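Local coordinates for protein Cas13d (uncultured Ruminococcus sp, PDB 6IV9) that binds CRISPR RNA and, through its two HEPN domains, carries out crRNA maturation and cleavage of target RNA, at residues A[119-123]-A[428-434]; A[56-61]-A[72-76]; A[214-219]-A[310-314]. The protein carries 2 engineered substitutions. All blocks are in the same frame, centred on the assembly; numbering follows the deposited sequence.

Interaction 1 of 3, residues A[119-123]-A[428-434]. With nucleotides of chain B.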
loop_
_atom_site.group_PDB
_atom_site.type_symbol
_atom_site.label_atom_id
_atom_site.label_comp_id
_atom_site.label_asym_id
_atom_site.label_seq_id
_atom_site.Cartn_x
_atom_site.Cartn_y
_atom_site.Cartn_z
ATOM N N SER A 119 9.503 -3.479 34.846
ATOM C CA SER A 119 9.662 -2.114 34.310
ATOM C C SER A 119 10.271 -1.213 35.381
ATOM O O SER A 119 9.954 -1.391 36.528
ATOM C CB SER A 119 8.341 -1.581 33.861
ATOM O OG SER A 119 8.431 -0.214 33.588
ATOM N N LYS A 120 11.098 -0.265 34.976
ATOM C CA LYS A 120 11.654 0.724 35.922
ATOM C C LYS A 120 10.742 1.955 35.936
ATOM O O LYS A 120 11.051 2.884 36.658
ATOM C CB LYS A 120 13.069 1.103 35.487
ATOM C CG LYS A 120 14.135 0.096 35.867
ATOM C CD LYS A 120 15.532 0.516 35.555
ATOM C CE LYS A 120 16.536 -0.538 35.962
ATOM N NZ LYS A 120 17.838 -0.393 35.273
ATOM N N HIS A 121 9.689 1.954 35.125
ATOM C CA HIS A 121 8.813 3.142 34.981
ATOM C C HIS A 121 7.365 2.903 35.402
ATOM O O HIS A 121 6.545 3.694 35.018
ATOM C CB HIS A 121 8.964 3.778 33.601
ATOM C CG HIS A 121 10.376 4.066 33.248
ATOM N ND1 HIS A 121 11.135 4.953 33.946
ATOM C CD2 HIS A 121 11.168 3.581 32.282
ATOM C CE1 HIS A 121 12.333 5.001 33.429
ATOM N NE2 HIS A 121 12.372 4.179 32.411
ATOM N N GLY A 122 7.080 1.848 36.148
ATOM C CA GLY A 122 5.719 1.676 36.679
ATOM C C GLY A 122 4.765 0.766 35.932
ATOM O O GLY A 122 3.613 0.760 36.315
ATOM N N PHE A 123 5.207 0.023 34.916
ATOM C CA PHE A 123 4.235 -0.866 34.240
ATOM C C PHE A 123 3.764 -1.895 35.261
ATOM O O PHE A 123 4.576 -2.498 35.924
ATOM C CB PHE A 123 4.876 -1.658 33.103
ATOM C CG PHE A 123 3.975 -2.743 32.583
ATOM C CD1 PHE A 123 2.958 -2.452 31.694
ATOM C CD2 PHE A 123 4.118 -4.047 33.010
ATOM C CE1 PHE A 123 2.126 -3.448 31.223
ATOM C CE2 PHE A 123 3.275 -5.037 32.548
ATOM C CZ PHE A 123 2.281 -4.735 31.659
ATOM N N ARG A 428 4.641 6.532 26.861
ATOM C CA ARG A 428 4.820 5.475 27.877
ATOM C C ARG A 428 3.457 4.898 28.255
ATOM O O ARG A 428 3.345 3.710 28.308
ATOM C CB ARG A 428 5.549 6.056 29.086
ATOM C CG ARG A 428 5.836 5.053 30.186
ATOM C CD ARG A 428 6.754 5.637 31.233
ATOM N NE ARG A 428 8.128 5.609 30.791
ATOM C CZ ARG A 428 9.064 6.455 31.182
ATOM N NH1 ARG A 428 8.920 7.141 32.301
ATOM N NH2 ARG A 428 10.149 6.601 30.457
ATOM N N LYS A 429 2.451 5.734 28.468
ATOM C CA LYS A 429 1.128 5.200 28.861
ATOM C C LYS A 429 0.569 4.318 27.747
ATOM O O LYS A 429 0.006 3.310 28.062
ATOM C CB LYS A 429 0.131 6.323 29.141
ATOM C CG LYS A 429 0.348 7.081 30.435
ATOM C CD LYS A 429 -0.628 8.193 30.595
ATOM C CE LYS A 429 -0.362 9.039 31.812
ATOM N NZ LYS A 429 0.228 10.342 31.436
ATOM N N LEU A 430 0.696 4.746 26.497
ATOM C CA LEU A 430 0.190 3.956 25.351
ATOM C C LEU A 430 0.951 2.632 25.262
ATOM O O LEU A 430 0.339 1.625 25.036
ATOM C CB LEU A 430 0.335 4.793 24.085
ATOM C CG LEU A 430 -0.562 6.026 24.061
ATOM C CD1 LEU A 430 -0.219 6.944 22.917
ATOM C CD2 LEU A 430 -2.020 5.642 24.029
ATOM N N ARG A 431 2.260 2.667 25.451
ATOM C CA ARG A 431 3.054 1.419 25.405
ATOM C C ARG A 431 2.609 0.478 26.529
ATOM O O ARG A 431 2.562 -0.707 26.306
ATOM C CB ARG A 431 4.551 1.726 25.467
ATOM C CG ARG A 431 5.113 2.270 24.167
ATOM C CD ARG A 431 6.620 2.394 24.128
ATOM N NE ARG A 431 7.126 2.430 22.773
ATOM C CZ ARG A 431 8.216 3.061 22.373
ATOM N NH1 ARG A 431 8.839 3.907 23.158
ATOM N NH2 ARG A 431 8.685 2.846 21.170
ATOM N N PHE A 432 2.342 1.029 27.711
ATOM C CA PHE A 432 1.902 0.258 28.900
ATOM C C PHE A 432 0.495 -0.311 28.720
ATOM O O PHE A 432 0.179 -1.278 29.354
ATOM C CB PHE A 432 1.982 1.115 30.157
ATOM C CG PHE A 432 3.384 1.322 30.658
ATOM C CD1 PHE A 432 4.454 0.723 30.025
ATOM C CD2 PHE A 432 3.627 2.107 31.766
ATOM C CE1 PHE A 432 5.739 0.907 30.491
ATOM C CE2 PHE A 432 4.916 2.282 32.232
ATOM C CZ PHE A 432 5.966 1.690 31.590
ATOM N N SER A 433 -0.319 0.312 27.879
ATOM C CA SER A 433 -1.724 -0.131 27.733
ATOM C C SER A 433 -1.795 -1.577 27.234
ATOM O O SER A 433 -0.998 -1.951 26.410
ATOM C CB SER A 433 -2.514 0.814 26.888
ATOM O OG SER A 433 -2.098 0.771 25.552
ATOM N N MET A 434 -2.731 -2.353 27.763
ATOM C CA MET A 434 -2.815 -3.781 27.390
ATOM C C MET A 434 -4.010 -4.065 26.483
ATOM O O MET A 434 -4.088 -5.153 25.985
ATOM C CB MET A 434 -2.912 -4.649 28.642
ATOM C CG MET A 434 -1.674 -4.597 29.470
ATOM S SD MET A 434 -0.352 -5.420 28.611
ATOM C CE MET A 434 -0.934 -7.107 28.645
ATOM P P U B 31 0.773 -1.110 20.187
ATOM O OP1 U B 31 -0.476 -1.146 20.939
ATOM O OP2 U B 31 0.934 -1.317 18.724
ATOM O "O5'" U B 31 1.383 0.345 20.316
ATOM C "C5'" U B 31 1.374 0.983 21.619
ATOM C "C4'" U B 31 2.141 2.268 21.498
ATOM O "O4'" U B 31 3.524 1.971 21.248
ATOM C "C3'" U B 31 1.795 3.211 20.342
ATOM O "O3'" U B 31 0.573 3.922 20.582
ATOM C "C2'" U B 31 3.025 4.102 20.306
ATOM O "O2'" U B 31 3.004 5.051 21.340
ATOM C "C1'" U B 31 4.123 3.079 20.583
ATOM N N1 U B 31 4.647 2.591 19.317
ATOM C C2 U B 31 5.584 3.370 18.694
ATOM O O2 U B 31 5.954 4.440 19.150
ATOM N N3 U B 31 6.047 2.862 17.518
ATOM C C4 U B 31 5.667 1.677 16.914
ATOM O O4 U B 31 6.143 1.366 15.824
ATOM C C5 U B 31 4.693 0.937 17.630
ATOM C C6 U B 31 4.223 1.411 18.773
ATOM P P C B 30 2.592 -5.258 17.467
ATOM O OP1 C B 30 1.207 -5.495 17.779
ATOM O OP2 C B 30 2.999 -4.475 16.287
ATOM O "O5'" C B 30 3.312 -4.473 18.644
ATOM C "C5'" C B 30 3.049 -4.806 20.013
ATOM C "C4'" C B 30 3.524 -3.686 20.902
ATOM O "O4'" C B 30 4.961 -3.517 20.802
ATOM C "C3'" C B 30 3.002 -2.288 20.658
ATOM O "O3'" C B 30 1.663 -2.161 21.097
ATOM C "C2'" C B 30 3.980 -1.475 21.514
ATOM O "O2'" C B 30 3.649 -1.496 22.897
ATOM C "C1'" C B 30 5.287 -2.218 21.239
ATOM N N1 C B 30 6.127 -1.573 20.224
ATOM C C2 C B 30 6.753 -0.403 20.620
ATOM O O2 C B 30 6.573 -0.002 21.781
ATOM N N3 C B 30 7.534 0.259 19.738
ATOM C C4 C B 30 7.762 -0.256 18.529
ATOM N N4 C B 30 8.623 0.373 17.747
ATOM C C5 C B 30 7.166 -1.484 18.109
ATOM C C6 C B 30 6.421 -2.140 19.015
#
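Phe-123 and Phe-432 bring the two backbones together, their CA atoms 5.9 Å apart, where the loop that follows strand 114-119 runs past the last turn of helix 420-432. Toward His-121 and Arg-428 the chains separate to 8.5 Å between CA atoms, and the side chains of these two residues bridge the gap. The loop is folded as an ST turn, with Ser-119 OG accepting from His-121 N. CB of Phe-123 sits over the centre of the Phe-432 ring, 3.7 Å from its centroid, and the Phe-123 ring then turns its edge to the same face in a T-shaped pair with planes at 68°. The opposite face of Phe-432 carries Arg-428 CG, while His-121 O lies at its edge, 3.5 Å from CE2. Arg-428 leaves the helix with CG anti to its own backbone N (chi1 -178°) and bends at chi3, which lays its guanidinium flat on the imidazole of His-121, centres 3.7 Å apart and planes at 10°. Met-434 SD approaches the edge of the Phe-123 ring, 4.1 Å from CZ, a Met-aromatic contact. Arg-431 points instead to the RNA, where NH2 donates to N3 of C30 of chain B over 3.2 Å and NE makes a weak bond to O2. Aromatic packing thus seats a loop of a small antiparallel sheet on the C-terminal end of a crRNA-contacting helix.

Interaction 2 of 3, residues A[56-61]-A[72-76]. With nucleotides of chain B.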
loop_
_atom_site.group_PDB
_atom_site.type_symbol
_atom_site.label_atom_id
_atom_site.label_comp_id
_atom_site.label_asym_id
_atom_site.label_seq_id
_atom_site.Cartn_x
_atom_site.Cartn_y
_atom_site.Cartn_z
ATOM N N LYS A 56 6.202 -7.057 25.820
ATOM C CA LYS A 56 6.378 -5.834 25.003
ATOM C C LYS A 56 5.876 -4.614 25.780
ATOM O O LYS A 56 6.536 -3.618 25.774
ATOM C CB LYS A 56 5.602 -5.957 23.694
ATOM C CG LYS A 56 6.034 -7.096 22.795
ATOM C CD LYS A 56 7.358 -6.880 22.143
ATOM C CE LYS A 56 7.775 -8.050 21.282
ATOM N NZ LYS A 56 9.055 -7.817 20.605
ATOM N N ALA A 57 4.733 -4.748 26.442
ATOM C CA ALA A 57 4.132 -3.622 27.195
ATOM C C ALA A 57 5.091 -3.139 28.290
ATOM O O ALA A 57 5.286 -1.964 28.386
ATOM C CB ALA A 57 2.800 -4.036 27.753
ATOM N N ALA A 58 5.724 -4.066 29.003
ATOM C CA ALA A 58 6.668 -3.796 30.113
ATOM C C ALA A 58 7.933 -3.089 29.616
ATOM O O ALA A 58 8.613 -2.502 30.426
ATOM C CB ALA A 58 6.982 -5.058 30.865
ATOM N N GLY A 59 8.238 -3.185 28.324
ATOM C CA GLY A 59 9.407 -2.493 27.755
ATOM C C GLY A 59 10.485 -3.371 27.130
ATOM O O GLY A 59 11.401 -2.793 26.606
ATOM N N MET A 60 10.351 -4.697 27.122
ATOM C CA MET A 60 11.399 -5.542 26.501
ATOM C C MET A 60 11.139 -5.632 24.996
ATOM O O MET A 60 10.154 -6.208 24.622
ATOM C CB MET A 60 11.425 -6.955 27.075
ATOM C CG MET A 60 12.547 -7.778 26.504
ATOM S SD MET A 60 12.764 -9.336 27.349
ATOM C CE MET A 60 13.503 -8.792 28.881
ATOM N N LYS A 61 11.972 -4.959 24.218
ATOM C CA LYS A 61 11.875 -4.919 22.741
ATOM C C LYS A 61 12.332 -6.217 22.077
ATOM O O LYS A 61 11.636 -6.693 21.223
ATOM C CB LYS A 61 12.763 -3.800 22.219
ATOM C CG LYS A 61 12.708 -3.538 20.729
ATOM C CD LYS A 61 13.479 -2.301 20.384
ATOM C CE LYS A 61 13.641 -2.088 18.904
ATOM N NZ LYS A 61 12.365 -1.693 18.295
ATOM N N ILE A 72 19.649 -8.137 25.562
ATOM C CA ILE A 72 18.260 -7.706 25.833
ATOM C C ILE A 72 18.147 -6.219 25.519
ATOM O O ILE A 72 18.954 -5.462 25.997
ATOM C CB ILE A 72 17.929 -8.008 27.299
ATOM C CG1 ILE A 72 18.003 -9.511 27.559
ATOM C CG2 ILE A 72 16.597 -7.417 27.684
ATOM C CD1 ILE A 72 17.554 -9.929 28.912
ATOM N N THR A 73 17.155 -5.843 24.725
ATOM C CA THR A 73 16.971 -4.418 24.400
ATOM C C THR A 73 15.600 -3.962 24.893
ATOM O O THR A 73 14.728 -4.778 25.067
ATOM C CB THR A 73 17.083 -4.133 22.899
ATOM O OG1 THR A 73 15.985 -4.750 22.243
ATOM C CG2 THR A 73 18.389 -4.576 22.286
ATOM N N SER A 74 15.481 -2.674 25.139
ATOM C CA SER A 74 14.209 -2.051 25.560
ATOM C C SER A 74 13.822 -1.006 24.517
ATOM O O SER A 74 14.612 -0.692 23.659
ATOM C CB SER A 74 14.266 -1.473 26.944
ATOM O OG SER A 74 15.080 -0.330 26.994
ATOM N N PHE A 75 12.601 -0.522 24.593
ATOM C CA PHE A 75 12.174 0.455 23.579
ATOM C C PHE A 75 12.677 1.852 23.907
ATOM O O PHE A 75 12.452 2.360 24.975
ATOM C CB PHE A 75 10.653 0.515 23.499
ATOM C CG PHE A 75 10.012 -0.756 23.028
ATOM C CD1 PHE A 75 9.886 -1.029 21.684
ATOM C CD2 PHE A 75 9.514 -1.665 23.934
ATOM C CE1 PHE A 75 9.281 -2.193 21.256
ATOM C CE2 PHE A 75 8.904 -2.828 23.505
ATOM C CZ PHE A 75 8.798 -3.089 22.166
ATOM N N GLY A 76 13.330 2.435 22.923
ATOM C CA GLY A 76 13.694 3.853 22.925
ATOM C C GLY A 76 12.610 4.623 22.183
ATOM O O GLY A 76 11.504 4.120 22.065
ATOM P P C B 30 2.592 -5.258 17.467
ATOM O OP1 C B 30 1.207 -5.495 17.779
ATOM O OP2 C B 30 2.999 -4.475 16.287
ATOM O "O5'" C B 30 3.312 -4.473 18.644
ATOM C "C5'" C B 30 3.049 -4.806 20.013
ATOM C "C4'" C B 30 3.524 -3.686 20.902
ATOM O "O4'" C B 30 4.961 -3.517 20.802
ATOM C "C3'" C B 30 3.002 -2.288 20.658
ATOM O "O3'" C B 30 1.663 -2.161 21.097
ATOM C "C2'" C B 30 3.980 -1.475 21.514
ATOM O "O2'" C B 30 3.649 -1.496 22.897
ATOM C "C1'" C B 30 5.287 -2.218 21.239
ATOM N N1 C B 30 6.127 -1.573 20.224
ATOM C C2 C B 30 6.753 -0.403 20.620
ATOM O O2 C B 30 6.573 -0.002 21.781
ATOM N N3 C B 30 7.534 0.259 19.738
ATOM C C4 C B 30 7.762 -0.256 18.529
ATOM N N4 C B 30 8.623 0.373 17.747
ATOM C C5 C B 30 7.166 -1.484 18.109
ATOM C C6 C B 30 6.421 -2.140 19.015
ATOM P P A B 29 5.128 -8.132 12.715
ATOM O OP1 A B 29 5.420 -6.911 12.050
ATOM O OP2 A B 29 6.076 -9.272 12.733
ATOM O "O5'" A B 29 4.781 -7.686 14.206
ATOM C "C5'" A B 29 4.283 -8.646 15.142
ATOM C "C4'" A B 29 4.839 -8.312 16.503
ATOM O "O4'" A B 29 6.284 -8.404 16.423
ATOM C "C3'" A B 29 4.599 -6.884 16.964
ATOM O "O3'" A B 29 3.255 -6.696 17.424
ATOM C "C2'" A B 29 5.686 -6.754 18.028
ATOM O "O2'" A B 29 5.317 -7.423 19.231
ATOM C "C1'" A B 29 6.850 -7.490 17.338
ATOM N N9 A B 29 7.676 -6.593 16.588
ATOM C C8 A B 29 7.625 -6.278 15.251
ATOM N N7 A B 29 8.410 -5.289 14.923
ATOM C C5 A B 29 8.995 -4.909 16.119
ATOM C C6 A B 29 9.884 -3.882 16.450
ATOM N N6 A B 29 10.407 -3.041 15.561
ATOM N N1 A B 29 10.256 -3.764 17.748
ATOM C C2 A B 29 9.750 -4.620 18.635
ATOM N N3 A B 29 8.887 -5.609 18.446
ATOM C C4 A B 29 8.517 -5.676 17.156
ATOM P P U B 23 9.891 -10.803 18.535
ATOM O OP1 U B 23 11.250 -10.432 18.963
ATOM O OP2 U B 23 8.733 -10.029 18.932
ATOM O "O5'" U B 23 9.954 -10.802 16.936
ATOM C "C5'" U B 23 8.772 -10.739 16.104
ATOM C "C4'" U B 23 9.173 -10.169 14.743
ATOM O "O4'" U B 23 9.516 -8.776 14.956
ATOM C "C3'" U B 23 10.441 -10.805 14.150
ATOM O "O3'" U B 23 10.303 -10.952 12.753
ATOM C "C2'" U B 23 11.525 -9.803 14.455
ATOM O "O2'" U B 23 12.677 -9.899 13.616
ATOM C "C1'" U B 23 10.762 -8.477 14.358
ATOM N N1 U B 23 11.431 -7.436 15.151
ATOM C C2 U B 23 12.000 -6.362 14.490
ATOM O O2 U B 23 11.947 -6.227 13.296
ATOM N N3 U B 23 12.674 -5.478 15.295
ATOM C C4 U B 23 12.852 -5.554 16.636
ATOM O O4 U B 23 13.510 -4.686 17.208
ATOM C C5 U B 23 12.216 -6.676 17.259
ATOM C C6 U B 23 11.537 -7.548 16.513
HETATM O O HOH W 1 11.230 0.637 27.039
#
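The beta hairpin of strands 60-65 and 69-75 begins here, directly after a Schellman motif at Gly-59 ends helix 54-58. Met-60 and Ser-74 form an antiparallel non-hydrogen-bonded pair, flanked by two backbone bonds: Phe-75 N to Gly-59 O, and Lys-61 N to Thr-73 O at 2.9 Å. Gly-59 O is also approached by Ser-74 CA in a CA-H...O contact and receives a weak bond from a water that donates to Phe-75 O as well. Beyond the paired backbones, Met-60 CE reaches Ile-72 CG2, 3.6 Å away.

Phe-75 lies between the hairpin and the RNA. Its CG lies anti to the carbonyl carbon (chi1 -65°), which swings the ring back across the start of the neighbouring strand. Lys-61 CB sits over one face, 3.9 Å from the ring centroid in a CH-pi contact. On the opposite face lies the O2/C2 side of the C30 base of chain B, O2 over the ring centre and C2 3.2 Å from Phe-75 CE1. Lys-61 continues past the ring and bends at chi4 to place NZ 3.0 Å from N1 of A29 of chain B; Asn-79 OD1 also holds this NZ, as its strongest partner. Lys-56 reaches the neighbouring ring nitrogen, across C2: its NZ donates to N3 of A29 of chain B at 3.1 Å, to OP2 of U23 of chain B at 2.8 Å, and to Lys-61 O.

Three acceptors therefore fix the ammonium of Lys-56, and the negative phosphate among them probably favours its charged form. The lysines meet two nitrogens on the adenine edge and a phosphate, while the cytosine packs by its O2 side on Phe-75, consistent with recognition of these crRNA nucleotides.

Interaction 3 of 3, residues A[214-219]-A[310-314]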
loop_
_atom_site.group_PDB
_atom_site.type_symbol
_atom_site.label_atom_id
_atom_site.label_comp_id
_atom_site.label_asym_id
_atom_site.label_seq_id
_atom_site.Cartn_x
_atom_site.Cartn_y
_atom_site.Cartn_z
ATOM N N SER A 214 13.718 -2.653 -21.321
ATOM C CA SER A 214 14.874 -2.890 -20.449
ATOM C C SER A 214 15.431 -1.533 -20.056
ATOM O O SER A 214 15.655 -0.726 -20.950
ATOM C CB SER A 214 15.901 -3.729 -21.113
ATOM O OG SER A 214 17.053 -3.777 -20.306
ATOM N N ALA A 215 15.774 -1.366 -18.779
ATOM C CA ALA A 215 16.365 -0.111 -18.268
ATOM C C ALA A 215 17.800 0.016 -18.781
ATOM O O ALA A 215 18.400 1.031 -18.570
ATOM C CB ALA A 215 16.309 -0.048 -16.770
ATOM N N ARG A 216 18.312 -1.032 -19.407
ATOM C CA ARG A 216 19.690 -1.045 -19.942
ATOM C C ARG A 216 19.696 -0.473 -21.360
ATOM O O ARG A 216 20.763 -0.350 -21.936
ATOM C CB ARG A 216 20.282 -2.449 -19.846
ATOM C CG ARG A 216 20.766 -2.793 -18.446
ATOM C CD ARG A 216 21.111 -4.239 -18.207
ATOM N NE ARG A 216 19.955 -5.093 -18.395
ATOM C CZ ARG A 216 18.800 -4.959 -17.761
ATOM N NH1 ARG A 216 18.655 -4.040 -16.826
ATOM N NH2 ARG A 216 17.789 -5.744 -18.071
ATOM N N ASN A 217 18.522 -0.140 -21.882
ATOM C CA ASN A 217 18.426 0.508 -23.209
ATOM C C ASN A 217 18.071 1.979 -23.015
ATOM O O ASN A 217 17.127 2.281 -22.306
ATOM C CB ASN A 217 17.340 -0.097 -24.090
ATOM C CG ASN A 217 17.660 -1.500 -24.533
ATOM O OD1 ASN A 217 18.819 -1.851 -24.664
ATOM N ND2 ASN A 217 16.638 -2.302 -24.737
ATOM N N THR A 218 18.825 2.861 -23.654
ATOM C CA THR A 218 18.503 4.302 -23.618
ATOM C C THR A 218 17.306 4.551 -24.535
ATOM O O THR A 218 16.952 3.682 -25.303
ATOM C CB THR A 218 19.642 5.164 -24.169
ATOM O OG1 THR A 218 19.783 4.787 -25.531
ATOM C CG2 THR A 218 20.942 4.991 -23.421
ATOM N N TYR A 219 16.753 5.754 -24.484
ATOM C CA TYR A 219 15.592 6.096 -25.337
ATOM C C TYR A 219 16.005 5.983 -26.807
ATOM O O TYR A 219 15.233 5.536 -27.610
ATOM C CB TYR A 219 15.049 7.468 -24.958
ATOM C CG TYR A 219 13.819 7.908 -25.705
ATOM C CD1 TYR A 219 12.605 7.281 -25.525
ATOM C CD2 TYR A 219 13.873 8.954 -26.602
ATOM C CE1 TYR A 219 11.477 7.680 -26.208
ATOM C CE2 TYR A 219 12.755 9.364 -27.297
ATOM C CZ TYR A 219 11.548 8.734 -27.093
ATOM O OH TYR A 219 10.445 9.139 -27.762
ATOM N N ILE A 310 22.622 2.519 -14.367
ATOM C CA ILE A 310 22.082 2.663 -15.750
ATOM C C ILE A 310 22.442 4.039 -16.308
ATOM O O ILE A 310 22.995 4.835 -15.586
ATOM C CB ILE A 310 20.568 2.389 -15.829
ATOM C CG1 ILE A 310 19.778 3.258 -14.853
ATOM C CG2 ILE A 310 20.284 0.915 -15.644
ATOM C CD1 ILE A 310 18.293 3.184 -15.038
ATOM N N ASP A 311 22.056 4.298 -17.548
ATOM C CA ASP A 311 22.449 5.561 -18.209
ATOM C C ASP A 311 21.954 6.736 -17.379
ATOM O O ASP A 311 20.850 6.687 -16.903
ATOM C CB ASP A 311 21.864 5.670 -19.612
ATOM C CG ASP A 311 22.490 6.785 -20.416
ATOM O OD1 ASP A 311 22.113 7.933 -20.226
ATOM O OD2 ASP A 311 23.361 6.481 -21.206
ATOM N N PRO A 312 22.710 7.844 -17.301
ATOM C CA PRO A 312 22.339 9.004 -16.505
ATOM C C PRO A 312 21.028 9.664 -16.950
ATOM O O PRO A 312 20.457 10.376 -16.197
ATOM C CB PRO A 312 23.478 10.003 -16.722
ATOM C CG PRO A 312 24.617 9.182 -17.244
ATOM C CD PRO A 312 23.982 8.027 -17.972
ATOM N N GLU A 313 20.583 9.389 -18.169
ATOM C CA GLU A 313 19.326 9.992 -18.676
ATOM C C GLU A 313 18.151 9.543 -17.788
ATOM O O GLU A 313 17.245 10.300 -17.598
ATOM C CB GLU A 313 19.140 9.725 -20.167
ATOM C CG GLU A 313 18.877 8.280 -20.533
ATOM C CD GLU A 313 18.514 8.082 -21.991
ATOM O OE1 GLU A 313 19.163 8.686 -22.822
ATOM O OE2 GLU A 313 17.598 7.347 -22.273
ATOM N N TYR A 314 18.193 8.319 -17.290
ATOM C CA TYR A 314 17.108 7.823 -16.411
ATOM C C TYR A 314 17.066 8.649 -15.132
ATOM O O TYR A 314 16.017 9.003 -14.690
ATOM C CB TYR A 314 17.340 6.360 -16.061
ATOM C CG TYR A 314 16.960 5.390 -17.137
ATOM C CD1 TYR A 314 17.821 5.092 -18.170
ATOM C CD2 TYR A 314 15.734 4.768 -17.122
ATOM C CE1 TYR A 314 17.473 4.191 -19.158
ATOM C CE2 TYR A 314 15.372 3.862 -18.095
ATOM C CZ TYR A 314 16.243 3.574 -19.123
ATOM O OH TYR A 314 15.865 2.675 -20.058
HETATM O O HOH W 2 20.807 2.380 -19.277
#
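Tyr-314 reaches from the first turn of helix 312-330 into the loop 214-219, its CB pointing toward that loop and CG placed anti to the carbonyl carbon (chi1 -79°). Along the ring, CD1 and CE1 come within 4.1 and 3.3 Å of Ala-215 O, and CE2 lies 4.2 Å from Ala-215 CB. Ile-310 CD1 rests against one face near the rim. The side chain ends in OH, which donates to Asn-217 O at 2.6 Å, an oxygen that Tyr-278 OH also reaches. The loop bent round this hydroxyl is a type I beta turn from Ser-214 to Asn-217, closed by Asn-217 N to Ser-214 O, and it leads into the N-cap residue Thr-218 of helix 219-223. Asp-311 is the N-cap of the facing helix, its OD1 using the anti lone pair to accept from Glu-313 N. A water links the two segments, donating to Ala-215 O and accepting from Asp-311 N. Glu-313, extended beyond CG, takes Tyr-219 N on the syn side of OE2 at 2.9 Å with an N-H...O angle of 161°, and the same oxygen is shared with His-279 of helix 267-291.

How the interactions relate
Interactions 1 and 2 adjoin, with centres 10 Å apart, and both involve the crRNA: helix 54-58 packs Ala-57 and Ala-58 against Phe-123, and Arg-431 NH1 probably bonds to Gly-76 O. C30 of chain B is met from both, by Arg-431 and by Phe-75. Interaction 2 is the buried one, built on strand pairing, whereas interaction 1 is partly buried and rests on stacked and T-shaped groups between elements far apart in sequence. Interaction 3 lies on the opposite side of the chain's centre from interaction 1, their centres 53 Å apart. Also partly buried, its nearest atom about 22 Å from the nucleic acid, it joins two helix starts largely by polar bonds to backbone atoms, with a little apolar packing.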